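Local coordinates for conserved hypothetical protein, putative anti-sigma factor (Parabacteroides distasonis, PDB 4M0N), which probably acts as a membrane-anchored antagonist of a sigma factor, the present chain comprising its FecR and FecR C-terminal regions, at residues T21-N26 with K31-P36; E131-N136 with G140-K145; A205-I210 with I225-T230. The protein carries 1 engineered substitution. All blocks are in the same frame, centred on the assembly; numbering follows the deposited sequence. Where two conformers were deposited one is given.

Contact 1. Residues T21-N26 with K31-P36; sequences TEISVN and KQVTLP
Lys-31 and Val-25 run antiparallel alongside one another, and the lysine illustrates how one long side chain can serve two kinds of contact. At its root the touch is apolar: CB of Lys-31 lies 3.9 Å from CG2 of Val-25, and CG of Lys-31 comes closer, 3.6 Å from the same methyl. A bend at chi2 (-71°) then swings CD away from Val-25, and CD and CE carry the chain on without a close partner in segment 21-26. A second bend at chi4 (57°) brings the ammonium group back to the backbone, where NZ of Lys-31 donates a weak hydrogen bond of 3.3 Å to Ser-24 O. A water extends this polar end. It accepts a hydrogen bond from Asn-26 N at 2.9 Å and a weak one from NZ of Lys-31, so the amine is tied loosely to two neighbouring points of one backbone.

Further along, Ile-23 and Val-33 cross obliquely, with CD1 of Ile-23 resting 3.9 Å from CG1 of Val-33.

No backbone hydrogen bond joins the two segments. Strand 21-24 pairs instead with 48-51, while 31-34 pairs with 40-43. Val-25 is also bonded through its backbone to Gly-46, a residue seen to bind magnesium in a crystal structure of this protein. The contact thus brings together the outermost strands of two facing sheets, as at the margin of a beta sandwich, here within the FecR region.

Contact 2. Residues E131-N136 with G140-K145; sequences EQIIVN and GEILKK. With EDO (1,2-ethanediol), chain C.
Strands 131-136 and 142-146 form a beta hairpin at the margin of an antiparallel sheet. Gln-132 and Lys-145 bond mutually through N and O, as do Ile-134 and Leu-143, with Ile-134 N 2.8 Å from Leu-143 O. Toward the turn, Asn-136 N donates to Glu-141 O, and Gly-140 N donates to Asn-136 O at 3.0 Å. On one face CG2 of Ile-133 lies 4.0 Å from CG2 of Ile-142, the two side chains projecting together. The other face carries Gln-132, whose OE1 shares a water with NZ of Lys-145 while NE2 bonds Ser-110. There too an ethanediol, probably from the crystallisation liquor, donates from O1 to Glu-141 OE1 at 2.8 Å.

At the open end, NZ of Lys-144 makes a 3.0 Å salt bridge to OE2 of Glu-131, approaching 65° out of the carboxylate plane. The lysine gets there with CG anti to the backbone N (chi1 -178°) and a bend at chi2 (-104°). The other oxygen, OE1, accepts from Leu-128 N. Without this carboxylate, as with an alanine here, the Lys-144 ammonium would probably lose its mate and the Leu-128 amide its acceptor. The chemistry implies a backbone-held hairpin with charge pairing at one end.

Contact 3. Residues A205-I210 with I225-T230; sequences AVLNAI and IVLYKT
Helix 203-214 and strand 224-228 meet here without any backbone pairing. Their nearest alpha carbons, those of Leu-207 and Leu-227, stand 9.1 Å apart, and no hydrogen bond crosses the gap. Each element satisfies its backbone in its own way: within the helix Ala-209 N bonds Ala-205 O at 3.0 Å, whereas the strand bonds to 182-184 on one flank and to 217-221 on the other. The separation is therefore filled by side chains.

Leu-207 does most of this work, using both arms of its fork. Its CD1 reaches CD1 of Ile-225 at 4.2 Å, and its CD2 meets CD2 of Leu-227 at 4.1 Å. With CG anti to the carbonyl carbon (chi1 -64°), the leucine points its fork at the strand. Ile-225 and Leu-227, two residues apart, direct their side chains to the same face of the sheet, so one helix residue can engage both. The Leu-207 and Leu-227 side chains are set roughly perpendicular and meet through single methyl groups; the contact with Ile-225 is likewise methyl to methyl, and both are of ordinary van der Waals length.

The same apolar layer spreads well beyond these three residues. Leu-207 also packs on Leu-174 of helix 167-178 and on Tyr-218, while Leu-227 touches Ile-171 of that helix together with Ile-182 and Leu-184. Both helices thus contribute to one core against a small mixed sheet in which 224-228 is the middle strand. Such a layer of helices on a short sheet is consistent with the secretin N0-like alpha/beta fold to which the FecR C-terminal family is related.

Contacts 1 and 2 lie near the surface at opposite margins of one antiparallel seven-stranded sheet: 31-34 is its first strand, and 142-146 its last. They use those edges differently. Contact 1 reaches from this sheet to another through side chains and a weak lysine bond, whereas contact 2 is a pairing within the sheet, dominated by backbone hydrogen bonds. Contact 3 belongs to the separate C-terminal region, with its nearest atoms about 17 Å from those of contact 1, and is buried and wholly apolar. Water and charge thus appear in the two surface contacts, while the helix-to-strand core dispenses with both.

Contact 1. Residues T21-N26 with K31-P36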
ATOM      1  N   THR A  21      -4.575 -14.766 -15.790  1.00 26.42           N
ATOM      2  CA  THR A  21      -5.157 -13.498 -16.112  1.00 26.56           C
ATOM      3  C   THR A  21      -4.539 -12.426 -15.264  1.00 22.95           C
ATOM      4  O   THR A  21      -3.922 -12.676 -14.217  1.00 24.23           O
ATOM      5  CB  THR A  21      -6.680 -13.449 -15.975  1.00 29.40           C
ATOM      6  OG1 THR A  21      -7.172 -12.277 -16.657  1.00 35.58           O
ATOM      7  CG2 THR A  21      -7.100 -13.409 -14.527  1.00 27.99           C
ATOM      8  N   GLU A  22      -4.749 -11.212 -15.730  1.00 21.06           N
ATOM      9  CA  GLU A  22      -4.160 -10.094 -15.092  1.00 21.13           C
ATOM     10  C   GLU A  22      -5.147  -8.963 -15.057  1.00 23.03           C
ATOM     11  O   GLU A  22      -5.799  -8.639 -16.076  1.00 26.94           O
ATOM     12  CB  GLU A  22      -2.930  -9.697 -15.898  1.00 22.33           C
ATOM     13  CG  GLU A  22      -2.121  -8.621 -15.266  1.00 22.87           C
ATOM     14  CD  GLU A  22      -0.779  -8.431 -15.972  1.00 24.33           C
ATOM     15  OE1 GLU A  22       0.004  -9.393 -16.130  1.00 27.54           O
ATOM     16  OE2 GLU A  22      -0.506  -7.285 -16.316  1.00 29.98           O
ATOM     17  N   ILE A  23      -5.264  -8.356 -13.890  1.00 22.67           N
ATOM     18  CA  ILE A  23      -6.067  -7.173 -13.768  1.00 24.85           C
ATOM     19  C   ILE A  23      -5.233  -6.043 -13.259  1.00 25.33           C
ATOM     20  O   ILE A  23      -4.272  -6.236 -12.500  1.00 22.98           O
ATOM     21  CB  ILE A  23      -7.280  -7.394 -12.856  1.00 34.70           C
ATOM     22  CG1 ILE A  23      -6.864  -7.813 -11.456  1.00 36.87           C
ATOM     23  CG2 ILE A  23      -8.167  -8.466 -13.453  1.00 39.67           C
ATOM     24  CD1 ILE A  23      -8.054  -8.151 -10.579  1.00 49.24           C
ATOM     25  N   SER A  24      -5.611  -4.857 -13.695  1.00 23.86           N
ATOM     26  CA  SER A  24      -4.948  -3.668 -13.276  1.00 24.23           C
ATOM     27  C   SER A  24      -6.010  -2.662 -12.920  1.00 26.43           C
ATOM     28  O   SER A  24      -7.170  -2.758 -13.374  1.00 27.32           O
ATOM     29  CB  SER A  24      -4.040  -3.172 -14.387  1.00 29.84           C
ATOM     30  OG  SER A  24      -4.764  -2.558 -15.392  1.00 36.84           O
ATOM     31  N   VAL A  25      -5.604  -1.707 -12.102  1.00 19.71           N
ATOM     32  CA  VAL A  25      -6.476  -0.686 -11.566  1.00 19.23           C
ATOM     33  C   VAL A  25      -5.878   0.651 -11.908  1.00 18.35           C
ATOM     34  O   VAL A  25      -4.705   0.917 -11.622  1.00 17.15           O
ATOM     35  CB  VAL A  25      -6.596  -0.821 -10.039  1.00 20.57           C
ATOM     36  CG1 VAL A  25      -7.641   0.129  -9.502  1.00 19.02           C
ATOM     37  CG2 VAL A  25      -6.953  -2.265  -9.668  1.00 21.90           C
ATOM     38  N   ASN A  26      -6.660   1.488 -12.549  1.00 19.14           N
ATOM     39  CA  ASN A  26      -6.199   2.818 -12.885  1.00 21.86           C
ATOM     40  C   ASN A  26      -6.054   3.686 -11.666  1.00 18.76           C
ATOM     41  O   ASN A  26      -6.661   3.435 -10.600  1.00 17.95           O
ATOM     42  CB  ASN A  26      -7.202   3.491 -13.810  1.00 26.60           C
ATOM     43  CG  ASN A  26      -7.291   2.825 -15.161  1.00 30.02           C
ATOM     44  OD1 ASN A  26      -6.307   2.317 -15.678  1.00 33.89           O
ATOM     45  ND2 ASN A  26      -8.474   2.828 -15.734  1.00 35.02           N
ATOM     46  N   LYS A  31     -10.549  -1.921  -7.393  1.00 28.99           N
ATOM     47  CA  LYS A  31     -11.212  -3.112  -7.896  1.00 25.90           C
ATOM     48  C   LYS A  31     -11.286  -4.102  -6.755  1.00 24.37           C
ATOM     49  O   LYS A  31     -10.508  -4.061  -5.780  1.00 22.54           O
ATOM     50  CB  LYS A  31     -10.496  -3.739  -9.083  1.00 26.13           C
ATOM     51  CG  LYS A  31     -10.434  -2.910 -10.370  1.00 28.76           C
ATOM     52  CD  LYS A  31     -11.729  -2.747 -11.129  1.00 38.51           C
ATOM     53  CE  LYS A  31     -11.489  -1.910 -12.386  1.00 43.32           C
ATOM     54  NZ  LYS A  31     -10.439  -2.499 -13.296  1.00 42.46           N
ATOM     55  N   GLN A  32     -12.270  -4.975  -6.858  1.00 25.32           N
ATOM     56  CA  GLN A  32     -12.429  -6.040  -5.891  1.00 28.12           C
ATOM     57  C   GLN A  32     -12.647  -7.259  -6.720  1.00 28.09           C
ATOM     58  O   GLN A  32     -13.421  -7.247  -7.695  1.00 32.49           O
ATOM     59  CB  GLN A  32     -13.586  -5.803  -4.903  1.00 33.19           C
ATOM     60  CG  GLN A  32     -13.675  -6.866  -3.794  1.00 39.94           C
ATOM     61  CD  GLN A  32     -14.915  -6.742  -2.908  1.00 46.54           C
ATOM     62  OE1 GLN A  32     -15.264  -5.648  -2.459  1.00 52.58           O
ATOM     63  NE2 GLN A  32     -15.580  -7.869  -2.651  1.00 40.83           N
ATOM     64  N   VAL A  33     -11.955  -8.319  -6.364  1.00 21.17           N
ATOM     65  CA  VAL A  33     -12.091  -9.566  -7.076  1.00 24.40           C
ATOM     66  C   VAL A  33     -12.121 -10.727  -6.114  1.00 24.79           C
ATOM     67  O   VAL A  33     -11.479 -10.719  -5.065  1.00 25.46           O
ATOM     68  CB  VAL A  33     -10.989  -9.755  -8.135  1.00 27.89           C
ATOM     69  CG1 VAL A  33      -9.642  -9.913  -7.478  1.00 23.58           C
ATOM     70  CG2 VAL A  33     -11.276 -10.954  -9.032  1.00 36.86           C
ATOM     71  N   THR A  34     -12.910 -11.724  -6.462  1.00 24.52           N
ATOM     72  CA  THR A  34     -12.911 -12.939  -5.717  1.00 26.45           C
ATOM     73  C   THR A  34     -12.134 -13.969  -6.529  1.00 24.21           C
ATOM     74  O   THR A  34     -12.454 -14.241  -7.697  1.00 24.69           O
ATOM     75  CB  THR A  34     -14.328 -13.410  -5.422  1.00 25.18           C
ATOM     76  OG1 THR A  34     -15.013 -12.365  -4.745  1.00 25.87           O
ATOM     77  CG2 THR A  34     -14.309 -14.611  -4.549  1.00 23.63           C
ATOM     78  N   LEU A  35     -11.120 -14.547  -5.900  1.00 23.83           N
ATOM     79  CA  LEU A  35     -10.315 -15.559  -6.551  1.00 23.03           C
ATOM     80  C   LEU A  35     -10.994 -16.935  -6.576  1.00 26.78           C
ATOM     81  O   LEU A  35     -11.973 -17.170  -5.867  1.00 23.63           O
ATOM     82  CB  LEU A  35      -8.951 -15.639  -5.854  1.00 23.46           C
ATOM     83  CG  LEU A  35      -8.111 -14.379  -5.975  1.00 21.93           C
ATOM     84  CD1 LEU A  35      -6.834 -14.521  -5.169  1.00 21.84           C
ATOM     85  CD2 LEU A  35      -7.779 -14.083  -7.430  1.00 26.49           C
ATOM     86  N   PRO A  36     -10.471 -17.862  -7.391  1.00 26.87           N
ATOM     87  CA  PRO A  36     -11.087 -19.195  -7.532  1.00 28.92           C
ATOM     88  C   PRO A  36     -11.229 -19.987  -6.238  1.00 27.98           C
ATOM     89  O   PRO A  36     -12.077 -20.882  -6.160  1.00 29.78           O
ATOM     90  CB  PRO A  36     -10.126 -19.919  -8.475  1.00 30.65           C
ATOM     91  CG  PRO A  36      -9.486 -18.834  -9.258  1.00 30.48           C
ATOM     92  CD  PRO A  36      -9.326 -17.699  -8.306  1.00 27.34           C
TER
HETATM   93  O   HOH W   1      -9.237   0.539 -13.338  1.00 27.81           O

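Contact 2. Residues E131-N136 with G140-K145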
ATOM      1  N   GLU A 131       0.633  -6.107  13.589  1.00 14.81           N
ATOM      2  CA  GLU A 131       2.055  -6.019  13.336  1.00 15.01           C
ATOM      3  C   GLU A 131       2.272  -5.756  11.852  1.00 14.64           C
ATOM      4  O   GLU A 131       1.421  -6.043  11.011  1.00 15.38           O
ATOM      5  CB  GLU A 131       2.744  -7.326  13.749  1.00 15.06           C
ATOM      6  CG  GLU A 131       2.575  -7.642  15.220  1.00 17.66           C
ATOM      7  CD  GLU A 131       3.485  -8.792  15.667  1.00 20.59           C
ATOM      8  OE1 GLU A 131       3.618  -9.773  14.886  1.00 18.47           O
ATOM      9  OE2 GLU A 131       4.062  -8.693  16.777  1.00 20.97           O
ATOM     10  N   GLN A 132       3.418  -5.175  11.548  1.00 15.33           N
ATOM     11  CA  GLN A 132       3.731  -4.750  10.221  1.00 14.98           C
ATOM     12  C   GLN A 132       5.213  -4.915   9.984  1.00 15.06           C
ATOM     13  O   GLN A 132       5.991  -4.793  10.906  1.00 16.17           O
ATOM     14  CB  GLN A 132       3.368  -3.253  10.148  1.00 18.93           C
ATOM     15  CG  GLN A 132       3.733  -2.470   8.940  1.00 26.60           C
ATOM     16  CD  GLN A 132       3.272  -1.039   9.082  1.00 19.98           C
ATOM     17  OE1 GLN A 132       3.857  -0.217   9.828  1.00 19.62           O
ATOM     18  NE2 GLN A 132       2.227  -0.735   8.373  1.00 20.04           N
ATOM     19  N   ILE A 133       5.573  -5.162   8.730  1.00 15.21           N
ATOM     20  CA  ILE A 133       6.956  -5.087   8.276  0.50 14.68           C
ATOM     21  C   ILE A 133       7.036  -4.004   7.215  1.00 14.61           C
ATOM     22  O   ILE A 133       6.164  -3.912   6.337  1.00 13.68           O
ATOM     23  CB  ILE A 133       7.424  -6.416   7.695  0.50 13.78           C
ATOM     24  CG1 ILE A 133       7.631  -7.423   8.836  0.50 14.20           C
ATOM     25  CG2 ILE A 133       8.693  -6.252   6.853  0.50 14.65           C
ATOM     26  CD1 ILE A 133       7.693  -8.824   8.303  0.50 14.92           C
ATOM     27  N   ILE A 134       8.040  -3.141   7.349  1.00 15.56           N
ATOM     28  CA  ILE A 134       8.310  -2.102   6.379  1.00 14.39           C
ATOM     29  C   ILE A 134       9.662  -2.436   5.798  1.00 15.74           C
ATOM     30  O   ILE A 134      10.652  -2.564   6.542  1.00 18.49           O
ATOM     31  CB  ILE A 134       8.297  -0.692   7.002  1.00 16.21           C
ATOM     32  CG1 ILE A 134       6.944  -0.426   7.720  1.00 18.68           C
ATOM     33  CG2 ILE A 134       8.599   0.356   5.922  1.00 18.37           C
ATOM     34  CD1 ILE A 134       6.809   0.956   8.354  1.00 25.02           C
ATOM     35  N   VAL A 135       9.724  -2.550   4.474  1.00 16.19           N
ATOM     36  CA  VAL A 135      10.982  -2.711   3.752  1.00 16.67           C
ATOM     37  C   VAL A 135      11.305  -1.415   3.034  1.00 17.41           C
ATOM     38  O   VAL A 135      10.473  -0.854   2.334  1.00 16.07           O
ATOM     39  CB  VAL A 135      10.902  -3.856   2.724  1.00 19.91           C
ATOM     40  CG1 VAL A 135      12.141  -3.918   1.824  1.00 23.95           C
ATOM     41  CG2 VAL A 135      10.708  -5.173   3.430  1.00 20.43           C
ATOM     42  N   ASN A 136      12.526  -0.951   3.195  1.00 16.84           N
ATOM     43  CA  ASN A 136      12.935   0.241   2.489  1.00 18.50           C
ATOM     44  C   ASN A 136      13.659  -0.214   1.197  1.00 20.19           C
ATOM     45  O   ASN A 136      14.715  -0.840   1.219  1.00 21.70           O
ATOM     46  CB  ASN A 136      13.776   1.101   3.427  1.00 21.12           C
ATOM     47  CG  ASN A 136      14.063   2.472   2.871  1.00 24.25           C
ATOM     48  OD1 ASN A 136      14.484   2.614   1.737  1.00 23.42           O
ATOM     49  ND2 ASN A 136      13.838   3.486   3.677  1.00 27.78           N
ATOM     50  N   GLY A 140      17.584  -0.882   2.023  1.00 23.00           N
ATOM     51  CA  GLY A 140      17.558  -2.295   2.365  1.00 24.31           C
ATOM     52  C   GLY A 140      17.155  -2.500   3.808  1.00 22.95           C
ATOM     53  O   GLY A 140      17.164  -3.633   4.304  1.00 21.56           O
ATOM     54  N   GLU A 141      16.815  -1.415   4.491  1.00 21.07           N
ATOM     55  CA  GLU A 141      16.361  -1.564   5.880  1.00 18.31           C
ATOM     56  C   GLU A 141      15.064  -2.326   5.946  1.00 16.80           C
ATOM     57  O   GLU A 141      14.189  -2.236   5.073  1.00 17.13           O
ATOM     58  CB  GLU A 141      16.240  -0.186   6.582  1.00 19.34           C
ATOM     59  CG  GLU A 141      17.551   0.482   6.899  1.00 22.21           C
ATOM     60  CD  GLU A 141      17.378   1.805   7.661  1.00 25.04           C
ATOM     61  OE1 GLU A 141      16.228   2.194   7.949  1.00 29.42           O
ATOM     62  OE2 GLU A 141      18.392   2.453   7.979  1.00 25.75           O
ATOM     63  N   ILE A 142      14.895  -3.056   7.043  1.00 16.79           N
ATOM     64  CA  ILE A 142      13.715  -3.819   7.295  1.00 16.10           C
ATOM     65  C   ILE A 142      13.309  -3.507   8.741  1.00 17.36           C
ATOM     66  O   ILE A 142      14.124  -3.664   9.653  1.00 16.93           O
ATOM     67  CB  ILE A 142      13.976  -5.343   7.184  1.00 18.07           C
ATOM     68  CG1 ILE A 142      14.553  -5.729   5.805  1.00 19.28           C
ATOM     69  CG2 ILE A 142      12.688  -6.103   7.428  1.00 18.63           C
ATOM     70  CD1 ILE A 142      15.080  -7.154   5.724  1.00 21.49           C
ATOM     71  N   LEU A 143      12.066  -3.089   8.919  1.00 15.65           N
ATOM     72  CA  LEU A 143      11.537  -2.742  10.251  1.00 14.99           C
ATOM     73  C   LEU A 143      10.292  -3.521  10.538  1.00 14.74           C
ATOM     74  O   LEU A 143       9.311  -3.433   9.794  1.00 14.84           O
ATOM     75  CB  LEU A 143      11.212  -1.234  10.305  1.00 16.71           C
ATOM     76  CG  LEU A 143      10.551  -0.743  11.586  1.00 17.51           C
ATOM     77  CD1 LEU A 143      11.443  -1.061  12.758  1.00 18.94           C
ATOM     78  CD2 LEU A 143      10.211   0.766  11.491  1.00 19.54           C
ATOM     79  N   LYS A 144      10.293  -4.274  11.639  1.00 15.69           N
ATOM     80  CA  LYS A 144       9.074  -4.854  12.151  1.00 16.38           C
ATOM     81  C   LYS A 144       8.598  -4.020  13.322  1.00 15.48           C
ATOM     82  O   LYS A 144       9.373  -3.664  14.186  1.00 15.79           O
ATOM     83  CB  LYS A 144       9.330  -6.292  12.618  1.00 18.22           C
ATOM     84  CG  LYS A 144       8.098  -7.033  13.132  1.00 19.80           C
ATOM     85  CD  LYS A 144       8.084  -7.134  14.628  1.00 28.08           C
ATOM     86  CE  LYS A 144       6.747  -7.597  15.173  1.00 30.93           C
ATOM     87  NZ  LYS A 144       6.784  -7.421  16.661  1.00 30.26           N
ATOM     88  N   LYS A 145       7.299  -3.742  13.339  1.00 15.95           N
ATOM     89  CA  LYS A 145       6.717  -2.853  14.312  1.00 16.13           C
ATOM     90  C   LYS A 145       5.229  -3.095  14.468  1.00 16.42           C
ATOM     91  O   LYS A 145       4.648  -3.882  13.740  1.00 17.70           O
ATOM     92  CB  LYS A 145       6.930  -1.394  13.911  1.00 18.19           C
ATOM     93  CG  LYS A 145       6.251  -0.989  12.611  1.00 19.08           C
ATOM     94  CD  LYS A 145       6.422   0.497  12.313  1.00 23.12           C
ATOM     95  CE  LYS A 145       5.836   1.437  13.363  1.00 27.53           C
ATOM     96  NZ  LYS A 145       5.750   2.786  12.761  1.00 29.63           N
TER
HETATM   97  C1  EDO C 402      12.962   1.031   7.165  1.00 38.56           C
HETATM   98  O1  EDO C 402      13.737   2.150   6.700  1.00 34.32           O
HETATM   99  C2  EDO C 402      11.501   1.443   7.292  1.00 35.72           C
HETATM  100  O2  EDO C 402      11.377   2.625   8.084  1.00 41.55           O
HETATM  101  O   HOH W   2       3.680   2.317  10.383  1.00 27.47           O

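Contact 3. Residues A205-I210 with I225-T230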
ATOM      1  N   ALA A 205      -8.597  19.534   0.502  1.00 29.44           N
ATOM      2  CA  ALA A 205      -8.686  19.437   1.968  1.00 28.75           C
ATOM      3  C   ALA A 205      -7.495  18.734   2.594  1.00 28.41           C
ATOM      4  O   ALA A 205      -6.998  19.110   3.671  1.00 26.63           O
ATOM      5  CB  ALA A 205      -9.963  18.690   2.338  1.00 28.96           C
ATOM      6  N   VAL A 206      -7.051  17.663   1.940  1.00 25.78           N
ATOM      7  CA  VAL A 206      -5.903  16.948   2.437  1.00 25.39           C
ATOM      8  C   VAL A 206      -4.668  17.825   2.346  1.00 24.33           C
ATOM      9  O   VAL A 206      -3.910  17.889   3.299  1.00 25.92           O
ATOM     10  CB  VAL A 206      -5.670  15.617   1.715  1.00 25.05           C
ATOM     11  CG1 VAL A 206      -4.392  14.992   2.251  1.00 26.26           C
ATOM     12  CG2 VAL A 206      -6.865  14.675   1.901  1.00 24.86           C
ATOM     13  N   LEU A 207      -4.490  18.524   1.224  1.00 25.25           N
ATOM     14  CA  LEU A 207      -3.357  19.431   1.080  1.00 27.70           C
ATOM     15  C   LEU A 207      -3.409  20.604   2.079  1.00 29.77           C
ATOM     16  O   LEU A 207      -2.387  20.964   2.641  1.00 30.56           O
ATOM     17  CB  LEU A 207      -3.230  19.931  -0.355  1.00 28.54           C
ATOM     18  CG  LEU A 207      -2.929  18.816  -1.374  1.00 27.35           C
ATOM     19  CD1 LEU A 207      -3.024  19.387  -2.779  1.00 29.76           C
ATOM     20  CD2 LEU A 207      -1.559  18.214  -1.114  1.00 27.06           C
ATOM     21  N   ASN A 208      -4.596  21.142   2.343  1.00 31.04           N
ATOM     22  CA  ASN A 208      -4.749  22.172   3.388  1.00 34.26           C
ATOM     23  C   ASN A 208      -4.330  21.665   4.770  1.00 33.61           C
ATOM     24  O   ASN A 208      -3.659  22.368   5.539  1.00 35.97           O
ATOM     25  CB  ASN A 208      -6.197  22.695   3.447  1.00 34.98           C
ATOM     26  CG  ASN A 208      -6.634  23.379   2.170  1.00 37.35           C
ATOM     27  OD1 ASN A 208      -5.817  23.855   1.386  1.00 38.40           O
ATOM     28  ND2 ASN A 208      -7.945  23.454   1.965  1.00 40.43           N
ATOM     29  N   ALA A 209      -4.710  20.438   5.086  1.00 33.84           N
ATOM     30  CA  ALA A 209      -4.347  19.841   6.361  1.00 32.28           C
ATOM     31  C   ALA A 209      -2.843  19.676   6.486  1.00 33.19           C
ATOM     32  O   ALA A 209      -2.272  19.894   7.554  1.00 36.36           O
ATOM     33  CB  ALA A 209      -5.045  18.514   6.531  1.00 30.61           C
ATOM     34  N   ILE A 210      -2.201  19.288   5.388  1.00 29.12           N
ATOM     35  CA  ILE A 210      -0.752  19.213   5.340  1.00 28.86           C
ATOM     36  C   ILE A 210      -0.145  20.590   5.507  1.00 31.16           C
ATOM     37  O   ILE A 210       0.824  20.733   6.245  1.00 34.11           O
ATOM     38  CB  ILE A 210      -0.271  18.568   4.026  1.00 27.32           C
ATOM     39  CG1 ILE A 210      -0.587  17.079   4.061  1.00 28.14           C
ATOM     40  CG2 ILE A 210       1.221  18.724   3.832  1.00 28.52           C
ATOM     41  CD1 ILE A 210      -0.580  16.425   2.711  1.00 30.24           C
ATOM     42  N   ILE A 225      -0.016  19.740  -9.923  1.00 37.38           N
ATOM     43  CA  ILE A 225       0.038  20.434  -8.650  1.00 35.43           C
ATOM     44  C   ILE A 225       1.483  20.411  -8.183  1.00 35.40           C
ATOM     45  O   ILE A 225       2.119  19.356  -8.172  1.00 33.72           O
ATOM     46  CB  ILE A 225      -0.867  19.806  -7.568  1.00 34.86           C
ATOM     47  CG1 ILE A 225      -2.334  19.965  -7.953  1.00 35.85           C
ATOM     48  CG2 ILE A 225      -0.619  20.467  -6.217  1.00 35.15           C
ATOM     49  CD1 ILE A 225      -3.284  19.298  -6.993  1.00 35.34           C
ATOM     50  N   VAL A 226       1.984  21.583  -7.798  1.00 34.56           N
ATOM     51  CA  VAL A 226       3.356  21.744  -7.301  1.00 35.14           C
ATOM     52  C   VAL A 226       3.328  22.127  -5.824  1.00 34.50           C
ATOM     53  O   VAL A 226       2.616  23.045  -5.434  1.00 35.89           O
ATOM     54  CB  VAL A 226       4.101  22.842  -8.076  1.00 38.50           C
ATOM     55  CG1 VAL A 226       5.525  22.995  -7.549  1.00 42.08           C
ATOM     56  CG2 VAL A 226       4.096  22.543  -9.575  1.00 38.64           C
ATOM     57  N   LEU A 227       4.086  21.406  -5.005  1.00 33.99           N
ATOM     58  CA  LEU A 227       4.175  21.701  -3.578  1.00 34.57           C
ATOM     59  C   LEU A 227       5.421  22.521  -3.332  1.00 35.50           C
ATOM     60  O   LEU A 227       6.442  22.314  -3.991  1.00 35.00           O
ATOM     61  CB  LEU A 227       4.251  20.422  -2.741  1.00 33.92           C
ATOM     62  CG  LEU A 227       3.065  19.460  -2.830  1.00 35.06           C
ATOM     63  CD1 LEU A 227       3.195  18.317  -1.822  1.00 33.11           C
ATOM     64  CD2 LEU A 227       1.741  20.192  -2.630  1.00 34.69           C
ATOM     65  N   TYR A 228       5.328  23.466  -2.403  1.00 35.27           N
ATOM     66  CA  TYR A 228       6.446  24.354  -2.125  1.00 36.49           C
ATOM     67  C   TYR A 228       6.391  24.878  -0.691  1.00 38.49           C
ATOM     68  O   TYR A 228       5.493  24.517   0.080  1.00 36.06           O
ATOM     69  CB  TYR A 228       6.481  25.489  -3.148  1.00 38.01           C
ATOM     70  CG  TYR A 228       5.343  26.457  -3.021  1.00 37.94           C
ATOM     71  CD1 TYR A 228       4.082  26.169  -3.545  1.00 36.25           C
ATOM     72  CD2 TYR A 228       5.531  27.696  -2.392  1.00 40.07           C
ATOM     73  CE1 TYR A 228       3.036  27.080  -3.422  1.00 37.90           C
ATOM     74  CE2 TYR A 228       4.500  28.601  -2.265  1.00 40.48           C
ATOM     75  CZ  TYR A 228       3.257  28.296  -2.776  1.00 39.26           C
ATOM     76  OH  TYR A 228       2.262  29.226  -2.618  1.00 40.48           O
ATOM     77  N   LYS A 229       7.395  25.680  -0.333  1.00 39.86           N
ATOM     78  CA  LYS A 229       7.478  26.330   0.977  1.00 40.78           C
ATOM     79  C   LYS A 229       7.942  27.757   0.749  1.00 45.74           C
ATOM     80  O   LYS A 229       8.478  28.073  -0.310  1.00 47.96           O
ATOM     81  CB  LYS A 229       8.475  25.615   1.910  1.00 38.73           C
ATOM     82  CG  LYS A 229       8.009  24.266   2.430  1.00 37.22           C
ATOM     83  CD  LYS A 229       9.062  23.561   3.287  1.00 37.52           C
ATOM     84  CE  LYS A 229       8.594  22.164   3.694  1.00 37.15           C
ATOM     85  NZ  LYS A 229       9.625  21.367   4.428  1.00 37.96           N
ATOM     86  N   THR A 230       7.720  28.598   1.754  1.00 50.70           N
ATOM     87  CA  THR A 230       8.193  29.993   1.773  1.00 55.84           C
ATOM     88  C   THR A 230       8.265  30.495   3.220  1.00 61.29           C
ATOM     89  O   THR A 230       7.432  30.130   4.048  1.00 63.60           O
ATOM     90  CB  THR A 230       7.259  30.931   0.976  1.00 59.73           C
ATOM     91  OG1 THR A 230       5.897  30.539   1.190  1.00 54.93           O
ATOM     92  CG2 THR A 230       7.571  30.900  -0.530  1.00 62.00           C
TER